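Local coordinates for protein peptidase S8 and S53, subtilisin, kexin, sedolisin (Mycobacterium smegmatis, PDB 4KG7) that probably cleaves proteins as a subtilisin-like serine endopeptidase, the mycosin MycP3 of the ESX-3 type VII secretion system, at residues N84-G89 against E127-S132; A109-G114 against I290-N295. One frame throughout, in Å; residues are numbered along the deposited sequence.

Contact 1: residues N84-G89 against E127-S132; sequences NVEAGG and EARLIS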
loop_
_atom_site.group_PDB
_atom_site.type_symbol
_atom_site.label_atom_id
_atom_site.label_comp_id
_atom_site.label_asym_id
_atom_site.label_seq_id
_atom_site.Cartn_x
_atom_site.Cartn_y
_atom_site.Cartn_z
ATOM N N ASN A 84 16.040 8.744 -4.562
ATOM C CA ASN A 84 15.328 9.632 -3.653
ATOM C C ASN A 84 14.770 8.868 -2.452
ATOM O O ASN A 84 13.643 9.167 -1.993
ATOM C CB ASN A 84 14.198 10.378 -4.399
ATOM C CG ASN A 84 13.227 9.444 -5.122
ATOM O OD1 ASN A 84 13.608 8.379 -5.607
ATOM N ND2 ASN A 84 11.972 9.881 -5.239
ATOM N N VAL A 85 15.542 7.881 -1.960
ATOM C CA VAL A 85 15.087 7.040 -0.823
ATOM C C VAL A 85 15.946 7.148 0.439
ATOM O O VAL A 85 17.173 6.938 0.421
ATOM C CB VAL A 85 15.014 5.554 -1.202
ATOM C CG1 VAL A 85 14.227 4.770 -0.152
ATOM C CG2 VAL A 85 14.405 5.379 -2.582
ATOM N N GLU A 86 15.269 7.448 1.532
ATOM C CA GLU A 86 15.841 7.687 2.855
ATOM C C GLU A 86 15.664 6.415 3.689
ATOM O O GLU A 86 14.624 5.752 3.602
ATOM C CB GLU A 86 15.106 8.885 3.513
ATOM C CG GLU A 86 15.448 9.165 4.977
ATOM C CD GLU A 86 14.636 10.304 5.599
ATOM O OE1 GLU A 86 13.877 10.991 4.880
ATOM O OE2 GLU A 86 14.738 10.510 6.821
ATOM N N ALA A 87 16.647 6.101 4.519
ATOM C CA ALA A 87 16.560 4.968 5.420
ATOM C C ALA A 87 15.516 5.188 6.506
ATOM O O ALA A 87 15.542 6.224 7.168
ATOM C CB ALA A 87 17.921 4.754 6.056
ATOM N N GLY A 88 14.628 4.209 6.699
ATOM C CA GLY A 88 13.648 4.250 7.774
ATOM C C GLY A 88 13.728 3.055 8.698
ATOM O O GLY A 88 12.938 2.969 9.627
ATOM N N GLY A 89 14.679 2.154 8.479
ATOM C CA GLY A 89 14.920 1.063 9.398
ATOM C C GLY A 89 14.262 -0.251 9.015
ATOM O O GLY A 89 13.702 -0.397 7.932
ATOM N N GLU A 127 9.095 14.026 -7.735
ATOM C CA GLU A 127 9.771 15.024 -6.907
ATOM C C GLU A 127 9.525 14.802 -5.406
ATOM O O GLU A 127 10.091 15.520 -4.567
ATOM C CB GLU A 127 9.389 16.442 -7.336
ATOM C CG GLU A 127 9.953 16.785 -8.710
ATOM C CD GLU A 127 9.658 18.204 -9.127
ATOM O OE1 GLU A 127 9.361 19.028 -8.256
ATOM O OE2 GLU A 127 9.746 18.510 -10.327
ATOM N N ALA A 128 8.715 13.813 -5.058
ATOM C CA ALA A 128 8.551 13.431 -3.662
ATOM C C ALA A 128 9.785 12.681 -3.162
ATOM O O ALA A 128 10.572 12.169 -3.947
ATOM C CB ALA A 128 7.301 12.596 -3.492
ATOM N N ARG A 129 9.954 12.629 -1.862
ATOM C CA ARG A 129 11.012 11.839 -1.254
ATOM C C ARG A 129 10.381 10.634 -0.605
ATOM O O ARG A 129 9.239 10.683 -0.182
ATOM C CB ARG A 129 11.753 12.668 -0.228
ATOM C CG ARG A 129 12.722 13.621 -0.902
ATOM C CD ARG A 129 13.539 14.410 0.096
ATOM N NE ARG A 129 12.721 15.243 0.991
ATOM C CZ ARG A 129 12.275 14.894 2.203
ATOM N NH1 ARG A 129 12.515 13.696 2.724
ATOM N NH2 ARG A 129 11.563 15.776 2.907
ATOM N N LEU A 130 11.116 9.540 -0.572
ATOM C CA LEU A 130 10.615 8.341 0.029
ATOM C C LEU A 130 11.411 8.014 1.277
ATOM O O LEU A 130 12.604 8.288 1.339
ATOM C CB LEU A 130 10.792 7.164 -0.938
ATOM C CG LEU A 130 10.012 7.304 -2.237
ATOM C CD1 LEU A 130 10.440 6.208 -3.201
ATOM C CD2 LEU A 130 8.530 7.270 -1.968
ATOM N N ILE A 131 10.734 7.451 2.265
ATOM C CA ILE A 131 11.393 6.787 3.409
ATOM C C ILE A 131 11.016 5.316 3.337
ATOM O O ILE A 131 9.810 4.975 3.284
ATOM C CB ILE A 131 10.918 7.350 4.758
ATOM C CG1 ILE A 131 11.260 8.825 4.880
ATOM C CG2 ILE A 131 11.560 6.578 5.904
ATOM C CD1 ILE A 131 10.480 9.509 5.977
ATOM N N SER A 132 12.021 4.439 3.320
ATOM C CA SER A 132 11.777 2.995 3.310
ATOM C C SER A 132 11.929 2.377 4.695
ATOM O O SER A 132 12.994 2.443 5.288
ATOM C CB SER A 132 12.771 2.292 2.413
ATOM O OG SER A 132 12.529 0.912 2.469
#

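Contact 2: residues A109-G114 against I290-N295; sequences AGLIAG and IVSVSN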
loop_
_atom_site.group_PDB
_atom_site.type_symbol
_atom_site.label_atom_id
_atom_site.label_comp_id
_atom_site.label_asym_id
_atom_site.label_seq_id
_atom_site.Cartn_x
_atom_site.Cartn_y
_atom_site.Cartn_z
ATOM N N ALA A 109 7.781 1.426 -4.361
ATOM C CA ALA A 109 8.482 2.708 -4.314
ATOM C C ALA A 109 8.582 3.319 -5.717
ATOM O O ALA A 109 8.407 4.524 -5.921
ATOM C CB ALA A 109 9.866 2.506 -3.703
ATOM N N GLY A 110 8.880 2.484 -6.708
ATOM C CA GLY A 110 9.005 2.963 -8.062
ATOM C C GLY A 110 7.736 3.589 -8.598
ATOM O O GLY A 110 7.756 4.632 -9.259
ATOM N N LEU A 111 6.593 2.972 -8.309
ATOM C CA LEU A 111 5.328 3.524 -8.772
ATOM C C LEU A 111 5.048 4.876 -8.135
ATOM O O LEU A 111 4.460 5.753 -8.757
ATOM C CB LEU A 111 4.168 2.567 -8.511
ATOM C CG LEU A 111 4.150 1.300 -9.360
ATOM C CD1 LEU A 111 2.963 0.461 -8.898
ATOM C CD2 LEU A 111 4.053 1.601 -10.836
ATOM N N ILE A 112 5.421 5.017 -6.858
ATOM C CA ILE A 112 5.151 6.225 -6.087
ATOM C C ILE A 112 6.021 7.382 -6.570
ATOM O O ILE A 112 5.512 8.445 -6.840
ATOM C CB ILE A 112 5.334 6.005 -4.575
ATOM C CG1 ILE A 112 4.324 4.963 -4.100
ATOM C CG2 ILE A 112 5.182 7.344 -3.823
ATOM C CD1 ILE A 112 4.537 4.503 -2.674
ATOM N N ALA A 113 7.330 7.164 -6.671
ATOM C CA ALA A 113 8.255 8.280 -6.897
ATOM C C ALA A 113 9.508 7.851 -7.642
ATOM O O ALA A 113 10.534 8.536 -7.582
ATOM C CB ALA A 113 8.630 8.902 -5.574
ATOM N N GLY A 114 9.417 6.797 -8.450
ATOM C CA GLY A 114 10.498 6.483 -9.384
ATOM C C GLY A 114 10.746 7.623 -10.380
ATOM O O GLY A 114 9.850 8.395 -10.692
ATOM N N ILE A 290 1.692 -4.545 -14.085
ATOM C CA ILE A 290 2.449 -3.438 -13.553
ATOM C C ILE A 290 3.891 -3.467 -14.074
ATOM O O ILE A 290 4.494 -4.545 -14.173
ATOM C CB ILE A 290 2.394 -3.502 -12.008
ATOM C CG1 ILE A 290 0.944 -3.320 -11.494
ATOM C CG2 ILE A 290 3.430 -2.591 -11.392
ATOM C CD1 ILE A 290 0.356 -1.970 -11.737
ATOM N N VAL A 291 4.420 -2.288 -14.412
ATOM C CA VAL A 291 5.834 -2.077 -14.737
ATOM C C VAL A 291 6.383 -1.071 -13.741
ATOM O O VAL A 291 5.797 -0.011 -13.530
ATOM C CB VAL A 291 6.004 -1.499 -16.150
ATOM C CG1 VAL A 291 7.465 -1.189 -16.419
ATOM C CG2 VAL A 291 5.416 -2.467 -17.182
ATOM N N SER A 292 7.497 -1.424 -13.108
ATOM C CA SER A 292 8.125 -0.514 -12.175
ATOM C C SER A 292 9.628 -0.771 -12.101
ATOM O O SER A 292 10.235 -1.272 -13.043
ATOM C CB SER A 292 7.424 -0.650 -10.822
ATOM O OG SER A 292 7.866 0.343 -9.921
ATOM N N VAL A 293 10.240 -0.368 -11.014
ATOM C CA VAL A 293 11.687 -0.438 -10.860
ATOM C C VAL A 293 12.095 -1.769 -10.224
ATOM O O VAL A 293 11.414 -2.300 -9.337
ATOM C CB VAL A 293 12.133 0.760 -9.984
ATOM C CG1 VAL A 293 13.602 0.715 -9.661
ATOM C CG2 VAL A 293 11.718 2.097 -10.631
ATOM N N SER A 294 13.241 -2.282 -10.648
ATOM C CA SER A 294 13.752 -3.542 -10.152
ATOM C C SER A 294 14.706 -3.355 -8.987
ATOM O O SER A 294 15.416 -2.339 -8.939
ATOM C CB SER A 294 14.482 -4.270 -11.293
ATOM O OG SER A 294 15.030 -5.501 -10.842
ATOM N N ASN A 295 14.717 -4.327 -8.069
ATOM C CA ASN A 295 15.753 -4.434 -7.024
ATOM C C ASN A 295 17.017 -5.181 -7.474
ATOM O O ASN A 295 17.927 -5.385 -6.682
ATOM C CB ASN A 295 15.203 -5.093 -5.762
ATOM C CG ASN A 295 14.689 -6.512 -6.007
ATOM O OD1 ASN A 295 14.215 -6.825 -7.093
ATOM N ND2 ASN A 295 14.722 -7.353 -4.968
#

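Contact 1: residues N84-G89 against E127-S132
Val-85 to Ala-87 pair in parallel with Leu-130 to Ser-132, the strand axes 28° apart, at one edge of the seven-stranded sheet of the subtilisin fold. They are the strands of a beta-alpha-beta unit whose intervening helix is 104-113. In the ladder Leu-130 N bonds to Asn-84 O (2.9 Å), Glu-86 N to Leu-130 O, and Ser-132 N to Glu-86 O (2.9 Å). Glu-86 thus donates to Leu-130 and accepts from Ser-132, two residues on, the pattern of parallel pairing. A weak bond, bent to 127° at the hydrogen, follows from Gly-88 N to Ser-132 O.

On the face of Val-85 and Leu-130, CG2 of the valine meets CD1 of the leucine at 4.1 Å. On the other face Glu-86 runs alongside Ile-131, its CB 4.1 Å from Ile-131 CG1; in one of two modelled positions OE1 makes a long, doubtful salt bridge to Arg-129 NH1. Ser-132 OG is hydrogen-bonded to Gly-97 O. At the strand start Asn-84 CG lies between the backbone N and the carbonyl carbon (chi1 55°), swinging the amide across toward the partner chain; the acceptor Ala-128 O lies 3.0 Å from Asn-84 ND2, close to the amide plane.

Contact 2: residues A109-G114 against I290-N295
Ser-292 OG stands anti to its own backbone N (chi1 -172°), which carries the hydroxyl toward Gly-110, while Leu-111, with CG anti to its carbonyl carbon (chi1 -70°), extends its branches toward Ile-290 and Val-291. These torsions bring together two parts of the subtilisin fold: helix 104-113, which has the predicted catalytic His-104 at its first residue, and the short strand 292-293 at the edge of a small antiparallel sheet.

Gly-110 gives the closest backbone approach. Its CA lies 3.4 Å from Ser-292 OG and 3.8 Å from Val-293 CG2, and a CB there would clash with both side chains, so the absence of one lets the strand lie near the helix. Ser-292 OG is also 3.3 Å from Leu-111 N, but the angle is too poor for a hydrogen bond; the hydroxyl is instead bonded to the carbonyl of Ser-107, one turn earlier in the helix.

The two methyls of Leu-111 go to different partners, with its CG against Ser-292. Leu-111 CD1 meets Ile-290 CG2 at 4.0 Å, the two side chains crossing at about a right angle, and Tyr-320 of helix 318-335 touches both residues. With no hydrogen bond between the segments, the contact consists of van der Waals packing. The other methyl lies beside the CB of Ser-292 and meets the backbone just before the strand, where Leu-111 CD2 rests 3.6 Å from Val-291 O.

Helix 104-113 joins the two contacts, whose centres are 13 Å apart. It connects the paired strands of contact 1 in sequence and packs against 290-295 in contact 2. Leu-130 touches three of its residues: CD1 lies 3.8 Å from Ala-109 CB, CD2 is equally close to Ile-112 CG2, and CG is 4.0 Å from Ala-113 CB. Asn-84 ND2 also makes a probable hydrogen bond to Ala-113 O (3.1 Å). Both contacts approach the predicted charge-relay triad without touching it. The side chain of Ser-132 is about 6 Å from that of Asp-73, and Ile-290 is about 7 Å from Ser-319, again between side chains.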